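Local coordinates for 2-dehydropantoate 2-reductase (Porphyromonas gingivalis, PDB 2QYT), which probably catalyses the NADPH-dependent reduction of 2-dehydropantoate to (R)-pantoate, the second step from 3-methyl-2-oxobutanoate towards pantothenate, at residues A[7-12]-A[84-89]; A[37-42]-A[70-75]; A[111-116]-A[133-138]. One frame throughout, in Å; residues are numbered along the deposited sequence. Where two conformers were deposited one is given.

Interaction 1 of 3, residues A[7-12]-A[84-89]; sequences QPIKIA and VDYILF
The ring of Y86 meets the 7-12 segment along one edge: CG2 of I9 lies in its plane, 3.8 Å from CE1, and CG1 of I11 approaches CD1 at the same border, 4.0 Å away. The two isoleucines stand on the same side of their strand, so the ring rests alongside the pair and neither covers its face. L177 of helix 172-183 and K112 of the neighbouring strand also touch this ring, and the hydroxyl is hydrogen-bonded to D173 and R176.

The carboxylate of D85 is the second flat group. Its CG lies beside the backbone N, anti to the carbonyl carbon (chi1 -58°), which turns it towards the 7-12 backbone, where OD2 accepts the N-H of K10 (2.9 Å from N) through its anti lone pair. A water donates to the same OD2 and to O of P8, bridging the side chain to the residue just before the strand. The aspartate oxygen thus appears to stand in for a backbone carbonyl, since the chain turns a corner at D85.

At that corner O of K10 accepts two amides: N of D85 at 2.7 Å, tilted from the carbonyl plane, and N of Y86 at 3.2 Å, lying in it. Beyond it the ladder becomes regular and straighter, with N of A12 bonded to O of Y86 at 2.8 Å and N of L88 to O of A12 at 2.9 Å. On the face away from Y86, CB of A12 touches both methyls of V84, 4.1 Å from CG2.

Strands 9-12 and 86-89 run parallel, 17° apart. Strand 9-14 is the middle of the parallel 3-2-1-4-5 sheet and 86-89 its neighbour, an order characteristic of Rossmann folds and consistent with the NADP-binding domain of this family.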
ATOM      1  N   GLN A   7      15.062  -9.790  23.036  1.00 34.54           N
ATOM      2  CA  GLN A   7      13.683 -10.340  22.744  1.00 34.10           C
ATOM      3  C   GLN A   7      13.358 -10.195  21.266  1.00 32.06           C
ATOM      4  O   GLN A   7      13.729  -9.181  20.669  1.00 32.60           O
ATOM      5  CB  GLN A   7      12.619  -9.610  23.570  1.00 35.11           C
ATOM      6  CG  GLN A   7      12.221 -10.313  24.840  1.00 37.68           C
ATOM      7  CD  GLN A   7      11.071 -11.311  24.644  1.00 42.48           C
ATOM      8  OE1 GLN A   7      11.011 -12.344  25.334  1.00 46.10           O
ATOM      9  NE2 GLN A   7      10.140 -10.996  23.737  1.00 42.94           N
ATOM     10  N   PRO A   8      12.653 -11.193  20.670  1.00 29.87           N
ATOM     11  CA  PRO A   8      12.428 -11.134  19.236  1.00 27.97           C
ATOM     12  C   PRO A   8      11.457 -10.013  18.837  1.00 26.08           C
ATOM     13  O   PRO A   8      10.485  -9.723  19.548  1.00 25.75           O
ATOM     14  CB  PRO A   8      11.857 -12.515  18.888  1.00 28.05           C
ATOM     15  CG  PRO A   8      11.275 -13.034  20.200  1.00 29.34           C
ATOM     16  CD  PRO A   8      12.037 -12.384  21.300  1.00 29.99           C
ATOM     17  N   ILE A   9      11.748  -9.374  17.711  1.00 22.65           N
ATOM     18  CA  ILE A   9      10.793  -8.455  17.107  1.00 20.60           C
ATOM     19  C   ILE A   9       9.769  -9.304  16.351  1.00 18.74           C
ATOM     20  O   ILE A   9      10.105 -10.323  15.786  1.00 17.92           O
ATOM     21  CB  ILE A   9      11.501  -7.443  16.180  1.00 20.88           C
ATOM     22  CG1 ILE A   9      12.485  -6.615  17.004  1.00 22.07           C
ATOM     23  CG2 ILE A   9      10.500  -6.524  15.528  1.00 18.37           C
ATOM     24  CD1 ILE A   9      13.596  -5.999  16.133  1.00 28.72           C
ATOM     25  N   LYS A  10       8.511  -8.892  16.383  1.00 17.50           N
ATOM     26  CA  LYS A  10       7.398  -9.693  15.892  1.00 15.58           C
ATOM     27  C   LYS A  10       6.669  -8.832  14.868  1.00 16.25           C
ATOM     28  O   LYS A  10       6.199  -7.722  15.211  1.00 15.28           O
ATOM     29  CB  LYS A  10       6.473 -10.030  17.071  1.00 15.80           C
ATOM     30  CG  LYS A  10       7.136 -10.925  18.142  1.00 14.77           C
ATOM     31  CD  LYS A  10       6.160 -11.121  19.303  1.00 16.80           C
ATOM     32  CE  LYS A  10       6.836 -11.727  20.530  1.00 20.19           C
ATOM     33  NZ  LYS A  10       5.813 -12.252  21.550  1.00 24.15           N
ATOM     34  N   ILE A  11       6.596  -9.323  13.617  1.00 15.09           N
ATOM     35  CA  ILE A  11       5.866  -8.676  12.548  1.00 16.19           C
ATOM     36  C   ILE A  11       4.772  -9.591  12.017  1.00 16.56           C
ATOM     37  O   ILE A  11       5.025 -10.766  11.748  1.00 17.71           O
ATOM     38  CB  ILE A  11       6.827  -8.353  11.328  1.00 16.90           C
ATOM     39  CG1 ILE A  11       8.008  -7.506  11.781  1.00 19.23           C
ATOM     40  CG2 ILE A  11       6.088  -7.621  10.192  1.00 16.34           C
ATOM     41  CD1 ILE A  11       8.590  -6.648  10.645  1.00 25.75           C
ATOM     42  N   ALA A  12       3.566  -9.067  11.830  1.00 16.24           N
ATOM     43  CA  ALA A  12       2.507  -9.810  11.167  1.00 14.79           C
ATOM     44  C   ALA A  12       2.145  -9.190   9.816  1.00 17.04           C
ATOM     45  O   ALA A  12       2.167  -7.959   9.653  1.00 15.34           O
ATOM     46  CB  ALA A  12       1.323  -9.864  12.036  1.00 14.14           C
ATOM     47  N   VAL A  84       1.869  -8.213  18.388  1.00 16.15           N
ATOM     48  CA  VAL A  84       3.129  -8.119  17.636  1.00 14.64           C
ATOM     49  C   VAL A  84       3.668  -6.680  17.690  1.00 15.08           C
ATOM     50  O   VAL A  84       3.007  -5.757  18.211  1.00 14.38           O
ATOM     51  CB  VAL A  84       2.960  -8.545  16.121  1.00 15.22           C
ATOM     52  CG1 VAL A  84       2.488 -10.014  15.990  1.00 14.80           C
ATOM     53  CG2 VAL A  84       1.960  -7.664  15.439  1.00 12.92           C
ATOM     54  N   ASP A  85       4.857  -6.468  17.139  1.00 13.43           N
ATOM     55  CA  ASP A  85       5.398  -5.106  17.079  1.00 14.75           C
ATOM     56  C   ASP A  85       4.900  -4.269  15.868  1.00 14.77           C
ATOM     57  O   ASP A  85       4.711  -3.066  16.002  1.00 14.54           O
ATOM     58  CB  ASP A  85       6.930  -5.167  17.204  1.00 13.97           C
ATOM     59  CG  ASP A  85       7.342  -5.837  18.498  1.00 15.46           C
ATOM     60  OD1 ASP A  85       7.014  -5.289  19.539  1.00 14.82           O
ATOM     61  OD2 ASP A  85       7.917  -6.934  18.498  1.00 18.22           O
ATOM     62  N   TYR A  86       4.711  -4.938  14.733  1.00 14.38           N
ATOM     63  CA  TYR A  86       4.338  -4.306  13.450  1.00 15.68           C
ATOM     64  C   TYR A  86       3.315  -5.176  12.782  1.00 15.11           C
ATOM     65  O   TYR A  86       3.474  -6.375  12.726  1.00 15.00           O
ATOM     66  CB  TYR A  86       5.552  -4.117  12.532  1.00 13.76           C
ATOM     67  CG  TYR A  86       6.696  -3.369  13.216  1.00 14.07           C
ATOM     68  CD1 TYR A  86       7.828  -4.058  13.726  1.00 15.43           C
ATOM     69  CD2 TYR A  86       6.647  -1.975  13.372  1.00 12.86           C
ATOM     70  CE1 TYR A  86       8.889  -3.344  14.359  1.00 16.26           C
ATOM     71  CE2 TYR A  86       7.713  -1.257  14.033  1.00 12.37           C
ATOM     72  CZ  TYR A  86       8.808  -1.946  14.495  1.00 13.71           C
ATOM     73  OH  TYR A  86       9.816  -1.212  15.081  1.00 14.82           O
ATOM     74  N   ILE A  87       2.220  -4.551  12.382  1.00 15.18           N
ATOM     75  CA  ILE A  87       1.292  -5.153  11.477  1.00 14.71           C
ATOM     76  C   ILE A  87       1.383  -4.423  10.137  1.00 16.62           C
ATOM     77  O   ILE A  87       1.158  -3.202  10.043  1.00 16.99           O
ATOM     78  CB  ILE A  87      -0.155  -5.080  11.990  1.00 15.59           C
ATOM     79  CG1 ILE A  87      -0.281  -5.829  13.321  1.00 13.39           C
ATOM     80  CG2 ILE A  87      -1.152  -5.614  10.902  1.00 13.07           C
ATOM     81  CD1 ILE A  87      -1.592  -5.507  14.103  1.00 14.28           C
ATOM     82  N   LEU A  88       1.691  -5.199   9.098  1.00 15.66           N
ATOM     83  CA  LEU A  88       1.614  -4.734   7.699  1.00 17.78           C
ATOM     84  C   LEU A  88       0.223  -5.122   7.194  1.00 16.89           C
ATOM     85  O   LEU A  88      -0.118  -6.322   7.131  1.00 16.78           O
ATOM     86  CB  LEU A  88       2.705  -5.467   6.892  1.00 16.47           C
ATOM     87  CG  LEU A  88       4.054  -4.804   6.673  1.00 17.72           C
ATOM     88  CD1 LEU A  88       4.606  -4.046   7.829  1.00 18.45           C
ATOM     89  CD2 LEU A  88       5.092  -5.792   6.025  1.00 19.66           C
ATOM     90  N   PHE A  89      -0.593  -4.114   6.930  1.00 16.51           N
ATOM     91  CA  PHE A  89      -2.005  -4.307   6.637  1.00 16.75           C
ATOM     92  C   PHE A  89      -2.100  -4.243   5.115  1.00 17.67           C
ATOM     93  O   PHE A  89      -1.891  -3.206   4.524  1.00 18.33           O
ATOM     94  CB  PHE A  89      -2.833  -3.206   7.342  1.00 16.62           C
ATOM     95  CG  PHE A  89      -4.329  -3.385   7.227  1.00 16.08           C
ATOM     96  CD1 PHE A  89      -5.022  -4.176   8.146  1.00 14.95           C
ATOM     97  CD2 PHE A  89      -5.043  -2.762   6.191  1.00 21.49           C
ATOM     98  CE1 PHE A  89      -6.407  -4.347   8.055  1.00 16.11           C
ATOM     99  CE2 PHE A  89      -6.459  -2.933   6.065  1.00 22.68           C
ATOM    100  CZ  PHE A  89      -7.132  -3.718   7.023  1.00 20.23           C
TER
HETATM  101  O   HOH W   1       8.831  -7.946  20.688  1.00 14.33           O

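Interaction 2 of 3, residues A[37-42]-A[70-75]; sequences LLEVSW and RPTCVT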
ATOM      1  N   LEU A  37      15.747 -13.646  16.208  1.00 30.28           N
ATOM      2  CA  LEU A  37      15.723 -12.210  16.405  1.00 28.54           C
ATOM      3  C   LEU A  37      14.439 -11.656  15.795  1.00 26.43           C
ATOM      4  O   LEU A  37      14.002 -10.560  16.109  1.00 26.17           O
ATOM      5  CB  LEU A  37      16.928 -11.565  15.735  1.00 29.46           C
ATOM      6  CG  LEU A  37      18.310 -12.016  16.222  1.00 31.12           C
ATOM      7  CD1 LEU A  37      19.383 -11.440  15.269  1.00 34.58           C
ATOM      8  CD2 LEU A  37      18.566 -11.618  17.672  1.00 32.24           C
ATOM      9  N   LEU A  38      13.822 -12.441  14.935  1.00 23.99           N
ATOM     10  CA  LEU A  38      12.665 -11.962  14.224  1.00 22.23           C
ATOM     11  C   LEU A  38      11.660 -13.082  14.074  1.00 21.12           C
ATOM     12  O   LEU A  38      12.021 -14.165  13.646  1.00 20.20           O
ATOM     13  CB  LEU A  38      13.126 -11.408  12.865  1.00 21.36           C
ATOM     14  CG  LEU A  38      12.170 -10.734  11.902  1.00 22.75           C
ATOM     15  CD1 LEU A  38      11.640  -9.456  12.552  1.00 22.44           C
ATOM     16  CD2 LEU A  38      12.876 -10.397  10.569  1.00 21.24           C
ATOM     17  N   GLU A  39      10.399 -12.805  14.418  1.00 20.52           N
ATOM     18  CA  GLU A  39       9.285 -13.731  14.184  1.00 20.03           C
ATOM     19  C   GLU A  39       8.356 -13.093  13.151  1.00 18.55           C
ATOM     20  O   GLU A  39       7.935 -11.966  13.326  1.00 19.65           O
ATOM     21  CB  GLU A  39       8.517 -14.035  15.489  1.00 18.71           C
ATOM     22  CG  GLU A  39       9.345 -14.749  16.525  1.00 21.75           C
ATOM     23  CD  GLU A  39       8.586 -15.014  17.828  1.00 22.75           C
ATOM     24  OE1 GLU A  39       7.350 -14.730  17.910  1.00 23.55           O
ATOM     25  OE2 GLU A  39       9.242 -15.494  18.789  1.00 28.56           O
ATOM     26  N   VAL A  40       8.030 -13.818  12.082  1.00 16.60           N
ATOM     27  CA  VAL A  40       7.177 -13.318  11.025  1.00 16.02           C
ATOM     28  C   VAL A  40       5.936 -14.213  10.878  1.00 15.85           C
ATOM     29  O   VAL A  40       6.042 -15.411  10.615  1.00 15.69           O
ATOM     30  CB  VAL A  40       7.986 -13.191   9.655  1.00 15.38           C
ATOM     31  CG1 VAL A  40       7.123 -12.667   8.506  1.00 15.53           C
ATOM     32  CG2 VAL A  40       9.116 -12.240   9.825  1.00 14.21           C
ATOM     33  N   SER A  41       4.769 -13.613  11.052  1.00 15.68           N
ATOM     34  CA  SER A  41       3.504 -14.333  10.910  1.00 15.46           C
ATOM     35  C   SER A  41       2.716 -13.782   9.758  1.00 15.77           C
ATOM     36  O   SER A  41       2.870 -12.614   9.414  1.00 14.56           O
ATOM     37  CB  SER A  41       2.720 -14.232  12.228  1.00 16.32           C
ATOM     38  OG  SER A  41       3.589 -14.640  13.301  1.00 11.58           O
ATOM     39  N   TRP A  42       1.904 -14.651   9.159  1.00 15.81           N
ATOM     40  CA  TRP A  42       1.079 -14.336   8.006  1.00 15.41           C
ATOM     41  C   TRP A  42      -0.347 -14.681   8.268  1.00 14.65           C
ATOM     42  O   TRP A  42      -0.643 -15.735   8.829  1.00 14.14           O
ATOM     43  CB  TRP A  42       1.524 -15.154   6.793  1.00 16.68           C
ATOM     44  CG  TRP A  42       2.911 -14.874   6.332  1.00 16.39           C
ATOM     45  CD1 TRP A  42       3.688 -13.777   6.632  1.00 16.71           C
ATOM     46  CD2 TRP A  42       3.701 -15.696   5.469  1.00 16.59           C
ATOM     47  NE1 TRP A  42       4.926 -13.879   6.007  1.00 16.30           N
ATOM     48  CE2 TRP A  42       4.967 -15.055   5.311  1.00 15.96           C
ATOM     49  CE3 TRP A  42       3.488 -16.929   4.861  1.00 15.41           C
ATOM     50  CZ2 TRP A  42       5.997 -15.603   4.538  1.00 17.37           C
ATOM     51  CZ3 TRP A  42       4.513 -17.473   4.103  1.00 16.29           C
ATOM     52  CH2 TRP A  42       5.747 -16.813   3.942  1.00 15.51           C
ATOM     53  N   ARG A  70       9.609 -19.418   4.370  1.00 17.55           N
ATOM     54  CA  ARG A  70       8.903 -20.144   5.405  0.50 16.75           C
ATOM     55  C   ARG A  70       8.664 -19.244   6.604  1.00 16.41           C
ATOM     56  O   ARG A  70       9.605 -18.747   7.207  1.00 14.95           O
ATOM     57  CB  ARG A  70       9.689 -21.393   5.810  0.50 17.10           C
ATOM     58  CG  ARG A  70      10.039 -22.283   4.605  0.50 16.88           C
ATOM     59  CD  ARG A  70      11.004 -23.390   5.028  0.50 16.03           C
ATOM     60  NE  ARG A  70      11.358 -24.305   3.949  0.50 13.16           N
ATOM     61  CZ  ARG A  70      12.010 -23.970   2.832  0.50 13.88           C
ATOM     62  NH1 ARG A  70      12.369 -22.678   2.560  0.50  8.27           N
ATOM     63  NH2 ARG A  70      12.256 -24.940   1.966  0.50  8.89           N
ATOM     64  N   PRO A  71       7.383 -19.040   6.962  1.00 16.84           N
ATOM     65  CA  PRO A  71       7.113 -18.100   8.047  1.00 16.44           C
ATOM     66  C   PRO A  71       7.234 -18.773   9.417  1.00 17.96           C
ATOM     67  O   PRO A  71       7.244 -19.998   9.515  1.00 18.59           O
ATOM     68  CB  PRO A  71       5.645 -17.728   7.804  1.00 18.06           C
ATOM     69  CG  PRO A  71       5.022 -19.036   7.303  1.00 16.10           C
ATOM     70  CD  PRO A  71       6.150 -19.729   6.494  1.00 16.14           C
ATOM     71  N   THR A  72       7.309 -17.976  10.477  1.00 17.96           N
ATOM     72  CA  THR A  72       7.234 -18.509  11.848  1.00 17.44           C
ATOM     73  C   THR A  72       5.845 -19.081  12.014  1.00 17.79           C
ATOM     74  O   THR A  72       5.679 -20.119  12.616  1.00 16.15           O
ATOM     75  CB  THR A  72       7.454 -17.409  12.907  1.00 16.43           C
ATOM     76  OG1 THR A  72       8.612 -16.680  12.517  1.00 17.65           O
ATOM     77  CG2 THR A  72       7.666 -18.016  14.385  1.00 18.51           C
ATOM     78  N   CYS A  73       4.849 -18.376  11.491  1.00 18.83           N
ATOM     79  CA  CYS A  73       3.495 -18.813  11.734  1.00 19.29           C
ATOM     80  C   CYS A  73       2.667 -18.340  10.559  1.00 18.69           C
ATOM     81  O   CYS A  73       2.880 -17.242  10.044  1.00 17.81           O
ATOM     82  CB  CYS A  73       3.002 -18.253  13.092  1.00 19.43           C
ATOM     83  SG  CYS A  73       1.224 -18.441  13.407  1.00 21.91           S
ATOM     84  N   VAL A  74       1.758 -19.204  10.101  1.00 18.54           N
ATOM     85  CA  VAL A  74       0.789 -18.821   9.079  1.00 17.96           C
ATOM     86  C   VAL A  74      -0.554 -19.422   9.478  1.00 17.49           C
ATOM     87  O   VAL A  74      -0.640 -20.583   9.881  1.00 16.50           O
ATOM     88  CB  VAL A  74       1.189 -19.241   7.617  1.00 18.08           C
ATOM     89  CG1 VAL A  74       1.245 -20.806   7.508  1.00 17.39           C
ATOM     90  CG2 VAL A  74       0.150 -18.699   6.596  1.00 14.96           C
ATOM     91  N   THR A  75      -1.604 -18.604   9.367  1.00 16.88           N
ATOM     92  CA  THR A  75      -2.911 -18.985   9.897  1.00 15.83           C
ATOM     93  C   THR A  75      -3.988 -18.076   9.300  1.00 16.38           C
ATOM     94  O   THR A  75      -3.639 -17.069   8.709  1.00 17.32           O
ATOM     95  CB  THR A  75      -2.928 -18.987  11.480  1.00 15.42           C
ATOM     96  OG1 THR A  75      -4.215 -19.356  11.910  1.00 11.11           O
ATOM     97  CG2 THR A  75      -2.593 -17.612  12.116  1.00 16.09           C
TER
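Backbone hydrogen bonds between 37-42 and 70-75 set the parallel register, pairing S41 with C73 and W42 with V74. N of W42 gives to O of C73 at 2.9 Å, and N of T75 to O of W42 at 3.1 Å. O of V40 takes N of T72 at 2.9 Å, in its carbonyl plane, and also a weak bond from N of C73.

One side-chain hydrogen bond continues this ladder. OG1 of T72 lies beside its own backbone N, anti to the carbonyl carbon (chi1 -48°), and from there accepts the N-H of V40 (N to OG1 3.0 Å). The threonine hydroxyl thus serves an amide of 38-42 just before 73-75 takes up strand geometry.

The aromatic contact is a CH-pi interaction. CB of P71 sits 3.5 Å from the centroid of the six-membered ring of W42, only 7° off the ring normal, while CG of P71 reaches CE3 at 3.6 Å over the same face. The proline's carbons therefore cover the benzo half of the indole. Simple apolar packing follows farther along, where CG2 of V74 lies 3.8 Å from CB of W42 and close to the ring's edge. On the other side of the sheet, OG of S41 lies against CB of C73.

Strand 73-75 is the outermost strand on this side of the parallel sheet, with 38-43 between it and 9-14. The face bearing V40 and W42 rests on helix 18-33 through L27, A28 and A31; V74 meets L49 and I52 of helix 46-55, and V81 of helix 78-81 touches S41 and T75 on the opposite face.

Interaction 3 of 3, residues A[111-116]-A[133-138]; sequences TKILPL and TVVWKG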
ATOM      1  N   THR A 111       2.387  -1.911  19.408  1.00 19.96           N
ATOM      2  CA  THR A 111       2.070  -2.234  18.013  1.00 17.56           C
ATOM      3  C   THR A 111       1.935  -1.013  17.149  1.00 17.69           C
ATOM      4  O   THR A 111       1.289  -0.037  17.549  1.00 18.68           O
ATOM      5  CB  THR A 111       0.806  -3.088  17.866  1.00 16.09           C
ATOM      6  OG1 THR A 111       0.914  -4.201  18.729  1.00 17.45           O
ATOM      7  CG2 THR A 111       0.638  -3.595  16.402  1.00 13.67           C
ATOM      8  N   LYS A 112       2.553  -1.082  15.970  1.00 17.49           N
ATOM      9  CA  LYS A 112       2.417  -0.068  14.908  1.00 17.90           C
ATOM     10  C   LYS A 112       1.867  -0.756  13.656  1.00 18.80           C
ATOM     11  O   LYS A 112       2.292  -1.850  13.310  1.00 19.74           O
ATOM     12  CB  LYS A 112       3.743   0.618  14.579  1.00 17.48           C
ATOM     13  CG  LYS A 112       4.478   1.246  15.792  1.00 16.94           C
ATOM     14  CD  LYS A 112       3.644   2.392  16.371  1.00 16.08           C
ATOM     15  CE  LYS A 112       4.328   3.091  17.511  1.00 15.29           C
ATOM     16  NZ  LYS A 112       4.504   2.224  18.651  1.00 17.03           N
ATOM     17  N   ILE A 113       0.891  -0.119  13.029  1.00 18.88           N
ATOM     18  CA  ILE A 113       0.208  -0.665  11.906  1.00 19.98           C
ATOM     19  C   ILE A 113       0.567   0.189  10.715  1.00 20.71           C
ATOM     20  O   ILE A 113       0.518   1.435  10.798  1.00 21.54           O
ATOM     21  CB  ILE A 113      -1.326  -0.667  12.116  1.00 19.78           C
ATOM     22  CG1 ILE A 113      -1.692  -1.414  13.410  1.00 20.51           C
ATOM     23  CG2 ILE A 113      -2.019  -1.306  10.948  1.00 21.00           C
ATOM     24  CD1 ILE A 113      -3.099  -1.190  13.831  1.00 22.70           C
ATOM     25  N   LEU A 114       0.946  -0.500   9.629  1.00 20.49           N
ATOM     26  CA  LEU A 114       1.279   0.079   8.331  1.00 21.24           C
ATOM     27  C   LEU A 114       0.301  -0.392   7.243  1.00 20.63           C
ATOM     28  O   LEU A 114       0.442  -1.495   6.736  1.00 18.87           O
ATOM     29  CB  LEU A 114       2.676  -0.385   7.899  1.00 22.27           C
ATOM     30  CG  LEU A 114       3.822   0.624   7.883  1.00 23.45           C
ATOM     31  CD1 LEU A 114       5.114   0.061   7.291  1.00 17.55           C
ATOM     32  CD2 LEU A 114       3.320   1.813   7.084  1.00 24.72           C
ATOM     33  N   PRO A 115      -0.655   0.464   6.852  1.00 21.12           N
ATOM     34  CA  PRO A 115      -1.451   0.105   5.696  1.00 22.69           C
ATOM     35  C   PRO A 115      -0.632   0.367   4.429  1.00 23.53           C
ATOM     36  O   PRO A 115      -0.097   1.479   4.236  1.00 25.84           O
ATOM     37  CB  PRO A 115      -2.668   1.071   5.775  1.00 21.87           C
ATOM     38  CG  PRO A 115      -2.478   1.898   7.030  1.00 21.85           C
ATOM     39  CD  PRO A 115      -1.030   1.796   7.379  1.00 21.21           C
ATOM     40  N   LEU A 116      -0.500  -0.638   3.580  1.00 24.44           N
ATOM     41  CA  LEU A 116       0.258  -0.459   2.349  1.00 25.05           C
ATOM     42  C   LEU A 116      -0.635  -0.331   1.094  1.00 26.21           C
ATOM     43  O   LEU A 116      -0.140  -0.270  -0.037  1.00 28.70           O
ATOM     44  CB  LEU A 116       1.340  -1.548   2.218  1.00 24.63           C
ATOM     45  CG  LEU A 116       2.301  -1.650   3.433  1.00 25.15           C
ATOM     46  CD1 LEU A 116       3.151  -2.903   3.353  1.00 23.28           C
ATOM     47  CD2 LEU A 116       3.169  -0.344   3.617  1.00 21.33           C
ATOM     48  N   THR A 133      -0.882   7.310  17.210  1.00 22.45           N
ATOM     49  CA  THR A 133       0.463   6.912  17.436  1.00 21.27           C
ATOM     50  C   THR A 133       0.635   5.470  16.917  1.00 20.24           C
ATOM     51  O   THR A 133       1.729   5.084  16.537  1.00 20.73           O
ATOM     52  CB  THR A 133       0.706   7.107  18.951  1.00 21.70           C
ATOM     53  OG1 THR A 133       1.792   8.028  19.165  1.00 24.01           O
ATOM     54  CG2 THR A 133       0.800   5.789  19.743  1.00 19.80           C
ATOM     55  N   VAL A 134      -0.465   4.710  16.877  1.00 18.49           N
ATOM     56  CA  VAL A 134      -0.463   3.282  16.471  1.00 17.71           C
ATOM     57  C   VAL A 134      -0.419   3.118  14.928  1.00 16.20           C
ATOM     58  O   VAL A 134       0.176   2.199  14.405  1.00 16.12           O
ATOM     59  CB  VAL A 134      -1.700   2.508  17.073  1.00 17.31           C
ATOM     60  CG1 VAL A 134      -1.851   1.121  16.465  1.00 17.47           C
ATOM     61  CG2 VAL A 134      -1.604   2.390  18.603  1.00 16.83           C
ATOM     62  N   VAL A 135      -1.038   4.027  14.203  1.00 15.96           N
ATOM     63  CA  VAL A 135      -1.188   3.831  12.762  1.00 15.71           C
ATOM     64  C   VAL A 135      -0.190   4.737  12.039  1.00 14.70           C
ATOM     65  O   VAL A 135      -0.236   5.933  12.199  1.00 14.58           O
ATOM     66  CB  VAL A 135      -2.669   4.071  12.297  1.00 16.67           C
ATOM     67  CG1 VAL A 135      -2.802   3.984  10.760  1.00 15.77           C
ATOM     68  CG2 VAL A 135      -3.643   3.113  13.028  1.00 15.56           C
ATOM     69  N   TRP A 136       0.739   4.145  11.292  1.00 14.59           N
ATOM     70  CA  TRP A 136       1.629   4.904  10.430  1.00 15.22           C
ATOM     71  C   TRP A 136       1.080   4.919   8.995  1.00 15.37           C
ATOM     72  O   TRP A 136       0.080   4.306   8.728  1.00 15.94           O
ATOM     73  CB  TRP A 136       3.025   4.293  10.460  1.00 15.26           C
ATOM     74  CG  TRP A 136       3.767   4.420  11.800  1.00 16.84           C
ATOM     75  CD1 TRP A 136       3.472   5.263  12.865  1.00 16.04           C
ATOM     76  CD2 TRP A 136       4.963   3.734  12.156  1.00 14.65           C
ATOM     77  NE1 TRP A 136       4.417   5.119  13.842  1.00 14.78           N
ATOM     78  CE2 TRP A 136       5.328   4.172  13.445  1.00 16.10           C
ATOM     79  CE3 TRP A 136       5.751   2.759  11.512  1.00 15.08           C
ATOM     80  CZ2 TRP A 136       6.458   3.667  14.119  1.00 16.06           C
ATOM     81  CZ3 TRP A 136       6.870   2.258  12.182  1.00 15.67           C
ATOM     82  CH2 TRP A 136       7.204   2.712  13.473  1.00 15.40           C
ATOM     83  N   LYS A 137       1.715   5.662   8.099  1.00 15.67           N
ATOM     84  CA  LYS A 137       1.304   5.760   6.705  1.00 15.95           C
ATOM     85  C   LYS A 137       2.348   5.047   5.877  1.00 15.99           C
ATOM     86  O   LYS A 137       3.529   5.066   6.216  1.00 15.43           O
ATOM     87  CB  LYS A 137       1.264   7.220   6.273  1.00 16.58           C
ATOM     88  CG  LYS A 137       0.341   8.025   7.132  1.00 18.92           C
ATOM     89  CD  LYS A 137       0.018   9.366   6.553  1.00 24.08           C
ATOM     90  CE  LYS A 137      -0.801  10.112   7.591  1.00 27.99           C
ATOM     91  NZ  LYS A 137      -1.037  11.527   7.217  1.00 32.64           N
ATOM     92  N   GLY A 138       1.916   4.416   4.800  1.00 16.20           N
ATOM     93  CA  GLY A 138       2.854   3.746   3.915  1.00 17.63           C
ATOM     94  C   GLY A 138       2.322   3.649   2.506  1.00 17.87           C
ATOM     95  O   GLY A 138       1.122   3.800   2.283  1.00 16.71           O
TER
HETATM   96  O   HOH W   2      -1.124   4.598   4.758  1.00  6.87           O
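T133 opens the contact with its carbonyl: CD of K112 passes 3.3 Å from its O as the lysine chain runs across the 133-138 segment. At V134 the two backbones join, its O accepting the N-H of I113 (2.8 Å from N) in a nearly straight bond. The V134 side chain has CG1 anti to the backbone N (chi1 170°), which sets that methyl 3.7 Å from CD1 of I113 and also against O of T111.

V135 pairs with I113 in a single bridge, and its CG1 reaches the ring of P115. N of W136 then returns a bond to O of I113, again 2.8 Å. Over one face of the indole lies the aliphatic part of K112, with CB 3.9 Å from the centroid of the six-membered ring and 5° off its normal, and CG 3.5 Å from CZ2. Two bends in the lysine chain carry NZ past the ring to D173 and to O of N110. CD of P115, in place of an N-H, meets O of W136 at 3.1 Å.

K137 turns away to D195 and E124, but its O touches CD2 of L114. At G138 a water accepts the N-H (3.0 Å from N) and donates weakly to O of P115, while CD2 of L116 packs on CA.

Direct pairing is thus confined to V134-W136; beyond it a water and apolar contacts join the backbones.

Overall arrangement
Each interaction includes at least one strand of the same parallel sheet. Interaction 1 lies at its middle and is largely buried; amides of E39 and S41 probably bond to carbonyls of I9 and I11, coupling it to interaction 2, while O of I87 and O of V84 probably bond N of L114 and OG1 of T111. Interaction 2, at one outer strand, is only partly buried, whereas interaction 3, at the opposite outer strand, is buried and leads into the mixed sheet. Chemistry changes accordingly: interactions 1 and 2 are ladders extended by an aspartate or threonine oxygen, but interaction 3 has just one bridge. Both outer contacts cover a tryptophan face, with proline or lysine methylenes.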